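Local atomic coordinates of variant surface glycoprotein MITat 1.13 (Trypanosoma brucei, PDB entry 6Z8H), a protein that probably forms part of the dense surface coat by which the trypanosome evades host immunity, as one of a large series of antigenically distinct variants. Residues A[84-89]-A[298-303]; A[192-197]-A[230-235]; A[345-350]-A[360-365]. One frame throughout, in Å; residues are numbered along the deposited sequence.

Contact 1 of 3, residues A[84-89]-A[298-303]; sequences ILPLLG and LMVIKA
Pro86 and Met299 face each other where two helices pass, their side chains crossing at about a right angle. The methionine chain lies across the backbone between Leu85 and Pro86: its CG sits 3.5 Å from Pro86 N, and its CB comes 3.6 Å from Pro86 CA. CG is anti to the backbone N (chi1 -171°), and the bends at chi2 and chi3 bring the thioether beside Leu85, whose CB lies 3.9 Å from Met299 CG. Segments 84-89 and 298-303 belong to the long helix 78-129 and the short helix 294-304, which run nearly antiparallel (149°) with 8.2 Å between the local axes. The former is one of the two long helices that form the elongated core of an A-type variant surface glycoprotein, kinked here around Pro86 and Leu87. The pyrrolidine ring also meets Val300, Pro86 CB lying 3.9 Å from Val300 CG2. Leu85 also reaches one turn further, to Ala303, with 4.4 Å between Leu85 CD1 and Ala303 CB. Tyr329 of helix 318-329 and Phe296 touch Pro86 as well, while Leu379 of the second subunit packs on Leu85.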
# COMPACT_ATOMS: atom_id res chain seq x y z
N ILE A 84 -27.24 -19.01 -22.20
CA ILE A 84 -26.44 -18.68 -21.03
C ILE A 84 -25.53 -19.83 -20.60
O ILE A 84 -24.40 -19.60 -20.15
CB ILE A 84 -27.38 -18.26 -19.89
CG1 ILE A 84 -28.25 -17.08 -20.30
CG2 ILE A 84 -26.60 -17.99 -18.62
CD1 ILE A 84 -29.30 -16.73 -19.33
N LEU A 85 -26.01 -21.08 -20.72
CA LEU A 85 -25.20 -22.20 -20.26
C LEU A 85 -23.77 -22.23 -20.79
O LEU A 85 -22.86 -22.54 -20.01
CB LEU A 85 -25.93 -23.52 -20.50
CG LEU A 85 -27.26 -23.68 -19.79
CD1 LEU A 85 -27.79 -25.11 -19.98
CD2 LEU A 85 -27.20 -23.35 -18.32
N PRO A 86 -23.50 -21.94 -22.07
CA PRO A 86 -22.10 -21.99 -22.55
C PRO A 86 -21.21 -20.93 -21.94
O PRO A 86 -19.99 -21.02 -22.11
CB PRO A 86 -22.23 -21.79 -24.07
CG PRO A 86 -23.64 -22.27 -24.38
CD PRO A 86 -24.45 -21.82 -23.19
N LEU A 87 -21.78 -19.93 -21.28
CA LEU A 87 -20.99 -18.90 -20.64
C LEU A 87 -20.56 -19.28 -19.24
O LEU A 87 -19.61 -18.68 -18.72
CB LEU A 87 -21.82 -17.62 -20.61
CG LEU A 87 -22.40 -17.15 -21.95
CD1 LEU A 87 -23.34 -15.92 -21.73
CD2 LEU A 87 -21.35 -16.86 -23.01
N LEU A 88 -21.20 -20.25 -18.60
CA LEU A 88 -21.00 -20.40 -17.16
C LEU A 88 -19.63 -20.97 -16.80
O LEU A 88 -18.94 -20.43 -15.94
CB LEU A 88 -22.09 -21.29 -16.57
CG LEU A 88 -23.44 -20.62 -16.35
CD1 LEU A 88 -24.55 -21.66 -16.11
CD2 LEU A 88 -23.42 -19.72 -15.18
N GLY A 89 -19.23 -22.07 -17.42
CA GLY A 89 -17.95 -22.68 -17.09
C GLY A 89 -16.80 -21.77 -17.48
O GLY A 89 -15.85 -21.58 -16.72
N LEU A 298 -17.83 -26.59 -26.18
CA LEU A 298 -18.52 -27.84 -25.85
C LEU A 298 -19.97 -27.61 -25.41
O LEU A 298 -20.86 -28.37 -25.80
CB LEU A 298 -17.75 -28.62 -24.80
CG LEU A 298 -18.40 -29.90 -24.28
CD1 LEU A 298 -18.60 -30.86 -25.45
CD2 LEU A 298 -17.52 -30.50 -23.21
N MET A 299 -20.22 -26.66 -24.52
CA MET A 299 -21.58 -26.38 -24.10
C MET A 299 -22.44 -25.77 -25.21
O MET A 299 -23.66 -25.94 -25.18
CB MET A 299 -21.58 -25.57 -22.79
CG MET A 299 -22.92 -25.38 -22.13
SD MET A 299 -23.83 -26.91 -21.81
CE MET A 299 -22.88 -27.68 -20.51
N VAL A 300 -21.84 -25.10 -26.20
CA VAL A 300 -22.62 -24.78 -27.40
C VAL A 300 -23.19 -26.05 -28.03
O VAL A 300 -24.37 -26.10 -28.41
CB VAL A 300 -21.78 -23.97 -28.40
CG1 VAL A 300 -22.51 -23.90 -29.72
CG2 VAL A 300 -21.52 -22.57 -27.85
N ILE A 301 -22.36 -27.09 -28.15
CA ILE A 301 -22.82 -28.36 -28.72
C ILE A 301 -23.90 -28.98 -27.84
O ILE A 301 -24.93 -29.45 -28.32
CB ILE A 301 -21.63 -29.31 -28.89
CG1 ILE A 301 -20.59 -28.70 -29.84
CG2 ILE A 301 -22.11 -30.67 -29.41
CD1 ILE A 301 -19.31 -29.51 -29.96
N LYS A 302 -23.66 -29.01 -26.54
CA LYS A 302 -24.57 -29.70 -25.64
C LYS A 302 -25.92 -28.99 -25.57
O LYS A 302 -26.97 -29.65 -25.58
CB LYS A 302 -23.95 -29.79 -24.23
CG LYS A 302 -22.73 -30.71 -24.13
CD LYS A 302 -21.84 -30.44 -22.96
CE LYS A 302 -22.20 -31.12 -21.75
NZ LYS A 302 -22.33 -32.60 -21.87
N ALA A 303 -25.91 -27.66 -25.48
CA ALA A 303 -27.10 -26.89 -25.16
C ALA A 303 -27.76 -26.28 -26.38
O ALA A 303 -28.97 -26.06 -26.36
CB ALA A 303 -26.75 -25.76 -24.17

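Contact 2 of 3, residues A[192-197]-A[230-235]; sequences ITHGHL and GSSKDE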
# COMPACT_ATOMS: atom_id res chain seq x y z
N ILE A 192 23.67 12.04 -2.88
CA ILE A 192 24.61 12.51 -1.86
C ILE A 192 25.30 11.30 -1.25
O ILE A 192 24.63 10.38 -0.74
CB ILE A 192 23.90 13.36 -0.78
CG1 ILE A 192 23.32 14.63 -1.40
CG2 ILE A 192 24.86 13.66 0.35
CD1 ILE A 192 22.49 15.48 -0.43
N THR A 193 26.63 11.27 -1.38
CA THR A 193 27.48 10.31 -0.69
C THR A 193 28.51 10.93 0.25
O THR A 193 29.08 10.20 1.07
CB THR A 193 28.23 9.45 -1.72
OG1 THR A 193 28.92 10.29 -2.65
CG2 THR A 193 27.27 8.62 -2.50
N HIS A 194 28.77 12.23 0.16
CA HIS A 194 29.83 12.87 0.93
C HIS A 194 29.35 14.23 1.40
O HIS A 194 28.63 14.94 0.69
CB HIS A 194 31.10 13.04 0.10
CG HIS A 194 31.75 11.74 -0.26
ND1 HIS A 194 31.35 10.99 -1.35
CD2 HIS A 194 32.74 11.04 0.34
CE1 HIS A 194 32.08 9.89 -1.41
NE2 HIS A 194 32.93 9.90 -0.40
N GLY A 195 29.84 14.61 2.57
CA GLY A 195 29.70 15.96 3.07
C GLY A 195 31.06 16.63 2.91
O GLY A 195 32.09 15.97 3.02
N HIS A 196 31.06 17.94 2.67
CA HIS A 196 32.27 18.70 2.35
C HIS A 196 32.40 19.85 3.32
O HIS A 196 31.47 20.66 3.48
CB HIS A 196 32.20 19.24 0.92
CG HIS A 196 31.93 18.17 -0.08
ND1 HIS A 196 32.74 17.07 -0.22
CD2 HIS A 196 30.96 18.04 -1.02
CE1 HIS A 196 32.27 16.29 -1.18
NE2 HIS A 196 31.18 16.85 -1.68
N LEU A 197 33.58 19.97 3.89
CA LEU A 197 33.92 21.12 4.70
C LEU A 197 34.48 22.15 3.74
O LEU A 197 35.56 21.93 3.16
CB LEU A 197 34.94 20.71 5.75
CG LEU A 197 35.64 21.86 6.47
CD1 LEU A 197 34.64 22.81 7.13
CD2 LEU A 197 36.62 21.29 7.50
N GLY A 230 27.85 13.98 -4.64
CA GLY A 230 27.98 12.58 -4.98
C GLY A 230 29.41 12.09 -5.15
O GLY A 230 29.61 10.95 -5.57
N SER A 231 30.40 12.90 -4.80
CA SER A 231 31.79 12.48 -4.95
C SER A 231 32.63 13.05 -3.82
O SER A 231 32.38 14.16 -3.34
CB SER A 231 32.38 12.98 -6.27
OG SER A 231 31.53 12.71 -7.36
N SER A 232 33.67 12.31 -3.44
CA SER A 232 34.63 12.85 -2.49
C SER A 232 35.41 14.01 -3.11
O SER A 232 35.71 14.02 -4.30
CB SER A 232 35.60 11.74 -2.05
OG SER A 232 36.46 12.18 -1.03
N LYS A 233 35.76 14.99 -2.27
CA LYS A 233 36.50 16.18 -2.70
C LYS A 233 37.61 16.51 -1.72
O LYS A 233 37.43 16.43 -0.50
CB LYS A 233 35.57 17.42 -2.84
CG LYS A 233 34.54 17.33 -3.98
CD LYS A 233 33.29 18.19 -3.75
CE LYS A 233 33.41 19.59 -4.34
NZ LYS A 233 32.12 20.33 -4.33
N ASP A 234 38.76 16.91 -2.26
CA ASP A 234 39.83 17.49 -1.46
C ASP A 234 40.53 18.50 -2.36
O ASP A 234 41.35 18.11 -3.19
CB ASP A 234 40.79 16.42 -0.98
CG ASP A 234 41.81 16.95 0.01
OD1 ASP A 234 42.02 18.17 0.02
OD2 ASP A 234 42.39 16.16 0.76
N GLU A 235 40.25 19.80 -2.22
CA GLU A 235 40.82 20.83 -3.11
C GLU A 235 41.84 21.64 -2.31
O GLU A 235 42.10 22.80 -2.71
CB GLU A 235 39.72 21.73 -3.68
CG GLU A 235 38.93 21.08 -4.80
CD GLU A 235 37.68 21.83 -5.22
OE1 GLU A 235 36.78 21.99 -4.36
OE2 GLU A 235 37.60 22.25 -6.39
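Thr193 OG1 lies 3.1 Å from Gly230 O, where the loop 230-235 begins, and is hydrogen-bonded to His194 ND1 at 2.8 Å, a bond in which either atom may be the donor. This is the start of strand 194-202 in the five-stranded antiparallel sheet; segment 230-235 is the loop leaving the adjacent strand 221-229, and a classic beta bulge marks the join, with Thr193 and His194 both opposite Ser229. The loop passes across the two histidines. His194 CG stands anti to its carbonyl carbon (chi1 -67°), which brings the imidazole toward the loop and its ND1 to the threonine hydroxyl. Ser232 lies over the face of this ring, the backbone N toward the rim and CB 3.9 Å from the His194 ring centroid in a CH-pi contact.

The His196 ring is used differently. Its NE2 is held by Ser229 OG and its ND1 by Ser251 OG, so both ring nitrogens are hydrogen-bonded to serines on the strands flanking strand 194-202, and the imidazole is fixed in its rotation. At the edge of the ring, in its plane, lies Ser231 O, 3.0 Å from His196 CE1. Over one face comes the aliphatic part of Lys233 in a second CH-pi contact, its CD 3.4 Å from the His196 ring centroid and 18° off the normal; the lysine chain crosses the histidine at about a right angle. The chain bends about CG-CD (chi3 91°), and Lys233 NZ ends 4.5 Å from His196 NE2, near enough that a positive charge there could disfavour protonation of the imidazole. The opposite face of the His196 ring has His194 O above its rim.

Contact 3 of 3, residues A[345-350]-A[360-365]; sequences GSTRIP and DTIDKL
Ile349 and Asp360 exchange two backbone hydrogen bonds, Ile349 N to Asp360 O at 2.7 Å and Asp360 N to Ile349 O at 3.1 Å, and so form an antiparallel hydrogen-bonded pair. The next pair along the beta hairpin, Arg348 with Thr361, is non-hydrogen-bonded, and two CA-H...O contacts lie beside it: Thr361 CA to Thr347 O, and Arg348 CA to Asp360 O. Past it, Ile362 N binds Thr347 O at 2.9 Å, and Asp363 N reaches Gly345 O, also at 2.9 Å, in the carbonyl plane on a lone pair. Backbone hydrogen bonds thus continue beyond the strands to the end of helix 336-345. There the Asp363 carboxylate lies close against Gly345, with OD1 3.3 Å from Gly345 CA.

Side chains of segment 360-365 shape its own turn. Asp360 OD1 accepts from Thr361 N, while Thr361 OG1 accepts from Lys364 N in an ST motif; chi1 of 74° sets this hydroxyl between the backbone N and the carbonyl carbon. Arg348 bends at chi3 to lay one guanidinium face over Asp360 CA. Its NH2 binds Thr359 OG1, whereas its charge and that of Asp360 are merely near each other, with no N-H directed at the carboxylate.

On the buried side Ile349 crosses Ile362 at about a right angle, CG2 of the former 3.8 Å from Ile362 CG1, and slides past Leu365 in the opposite direction, CG1 meeting Leu365 CD1 at 3.8 Å. Ala75 of helix 34-75 and Ala374 of helix 368-383 also touch Ile349, and Ala72 packs on Ile362, so that the hairpin packs against both helices.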
# COMPACT_ATOMS: atom_id res chain seq x y z
N GLY A 345 -29.68 -9.25 -18.31
CA GLY A 345 -30.08 -8.26 -17.32
C GLY A 345 -31.57 -8.03 -17.22
O GLY A 345 -32.05 -7.58 -16.18
N SER A 346 -32.32 -8.32 -18.28
CA SER A 346 -33.77 -8.16 -18.28
C SER A 346 -34.49 -9.40 -17.77
O SER A 346 -35.73 -9.41 -17.71
CB SER A 346 -34.25 -7.86 -19.70
OG SER A 346 -34.13 -9.00 -20.53
N THR A 347 -33.77 -10.45 -17.44
CA THR A 347 -34.40 -11.65 -16.90
C THR A 347 -35.14 -11.32 -15.60
O THR A 347 -34.56 -10.72 -14.69
CB THR A 347 -33.34 -12.71 -16.64
OG1 THR A 347 -32.64 -13.01 -17.85
CG2 THR A 347 -33.98 -13.99 -16.15
N ARG A 348 -36.41 -11.70 -15.52
CA ARG A 348 -37.22 -11.43 -14.34
C ARG A 348 -36.98 -12.51 -13.29
O ARG A 348 -36.85 -13.70 -13.61
CB ARG A 348 -38.70 -11.36 -14.73
CG ARG A 348 -39.00 -10.25 -15.73
CD ARG A 348 -40.50 -10.02 -15.91
NE ARG A 348 -41.11 -9.47 -14.70
CZ ARG A 348 -41.08 -8.18 -14.36
NH1 ARG A 348 -40.46 -7.29 -15.13
NH2 ARG A 348 -41.65 -7.78 -13.23
N ILE A 349 -36.88 -12.08 -12.04
CA ILE A 349 -36.52 -12.94 -10.91
C ILE A 349 -37.40 -12.56 -9.73
O ILE A 349 -37.97 -11.46 -9.69
CB ILE A 349 -35.04 -12.80 -10.52
CG1 ILE A 349 -34.69 -11.34 -10.21
CG2 ILE A 349 -34.15 -13.34 -11.64
CD1 ILE A 349 -33.31 -11.16 -9.58
N PRO A 350 -37.53 -13.46 -8.75
CA PRO A 350 -38.34 -13.14 -7.56
C PRO A 350 -37.72 -12.04 -6.73
O PRO A 350 -36.50 -11.93 -6.61
CB PRO A 350 -38.37 -14.46 -6.78
CG PRO A 350 -37.90 -15.49 -7.70
CD PRO A 350 -37.04 -14.84 -8.75
N ASP A 360 -39.04 -8.69 -10.52
CA ASP A 360 -38.43 -7.61 -11.28
C ASP A 360 -37.20 -8.16 -11.99
O ASP A 360 -36.88 -9.35 -11.88
CB ASP A 360 -38.10 -6.42 -10.37
CG ASP A 360 -38.21 -5.08 -11.09
OD1 ASP A 360 -38.09 -5.04 -12.33
OD2 ASP A 360 -38.43 -4.06 -10.40
N THR A 361 -36.51 -7.31 -12.73
CA THR A 361 -35.40 -7.78 -13.54
C THR A 361 -34.12 -7.81 -12.72
O THR A 361 -33.99 -7.12 -11.71
CB THR A 361 -35.19 -6.89 -14.76
OG1 THR A 361 -34.60 -5.65 -14.33
CG2 THR A 361 -36.51 -6.62 -15.46
N ILE A 362 -33.18 -8.64 -13.17
CA ILE A 362 -31.84 -8.69 -12.58
C ILE A 362 -31.23 -7.30 -12.53
O ILE A 362 -30.63 -6.91 -11.52
CB ILE A 362 -30.96 -9.68 -13.38
CG1 ILE A 362 -31.36 -11.13 -13.04
CG2 ILE A 362 -29.48 -9.41 -13.11
CD1 ILE A 362 -30.60 -12.16 -13.83
N ASP A 363 -31.37 -6.54 -13.61
CA ASP A 363 -30.73 -5.23 -13.66
C ASP A 363 -31.38 -4.23 -12.71
O ASP A 363 -30.70 -3.31 -12.24
CB ASP A 363 -30.73 -4.70 -15.09
CG ASP A 363 -29.55 -5.23 -15.91
OD1 ASP A 363 -28.70 -5.95 -15.34
OD2 ASP A 363 -29.48 -4.93 -17.11
N LYS A 364 -32.67 -4.39 -12.40
CA LYS A 364 -33.29 -3.51 -11.40
C LYS A 364 -32.94 -3.95 -9.98
O LYS A 364 -32.65 -3.11 -9.12
CB LYS A 364 -34.80 -3.46 -11.62
CG LYS A 364 -35.21 -2.75 -12.91
CD LYS A 364 -35.90 -1.42 -12.63
CE LYS A 364 -35.76 -0.45 -13.80
NZ LYS A 364 -35.35 0.91 -13.33
N LEU A 365 -32.92 -5.26 -9.74
CA LEU A 365 -32.51 -5.83 -8.46
C LEU A 365 -31.00 -6.09 -8.48
O LEU A 365 -30.51 -7.21 -8.32
CB LEU A 365 -33.29 -7.11 -8.20
CG LEU A 365 -34.80 -6.96 -8.30
CD1 LEU A 365 -35.50 -8.30 -8.16
CD2 LEU A 365 -35.31 -5.97 -7.28

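Overall arrangement
Contacts 1 and 3 share one end of the elongated subunit, their centres 22 Å apart and their nearest atoms about 5 Å, whereas contact 2 lies beyond the chain's centre, its own centre 71 and 72 Å from theirs. Helix 78-129 carries the chain from contact 1 toward the start of the five-stranded sheet, where Ile192 packs on its Leu126 and Leu129. Contact 2 is nested within the loop that contact 1 closes; contact 3 follows later in sequence. Helix 34-75 packs against segment 84-89 and against the hairpin of contact 3. The second subunit comes within reach of contacts 1 and 2, so the dimer interface extends to both sides of the chain's centre.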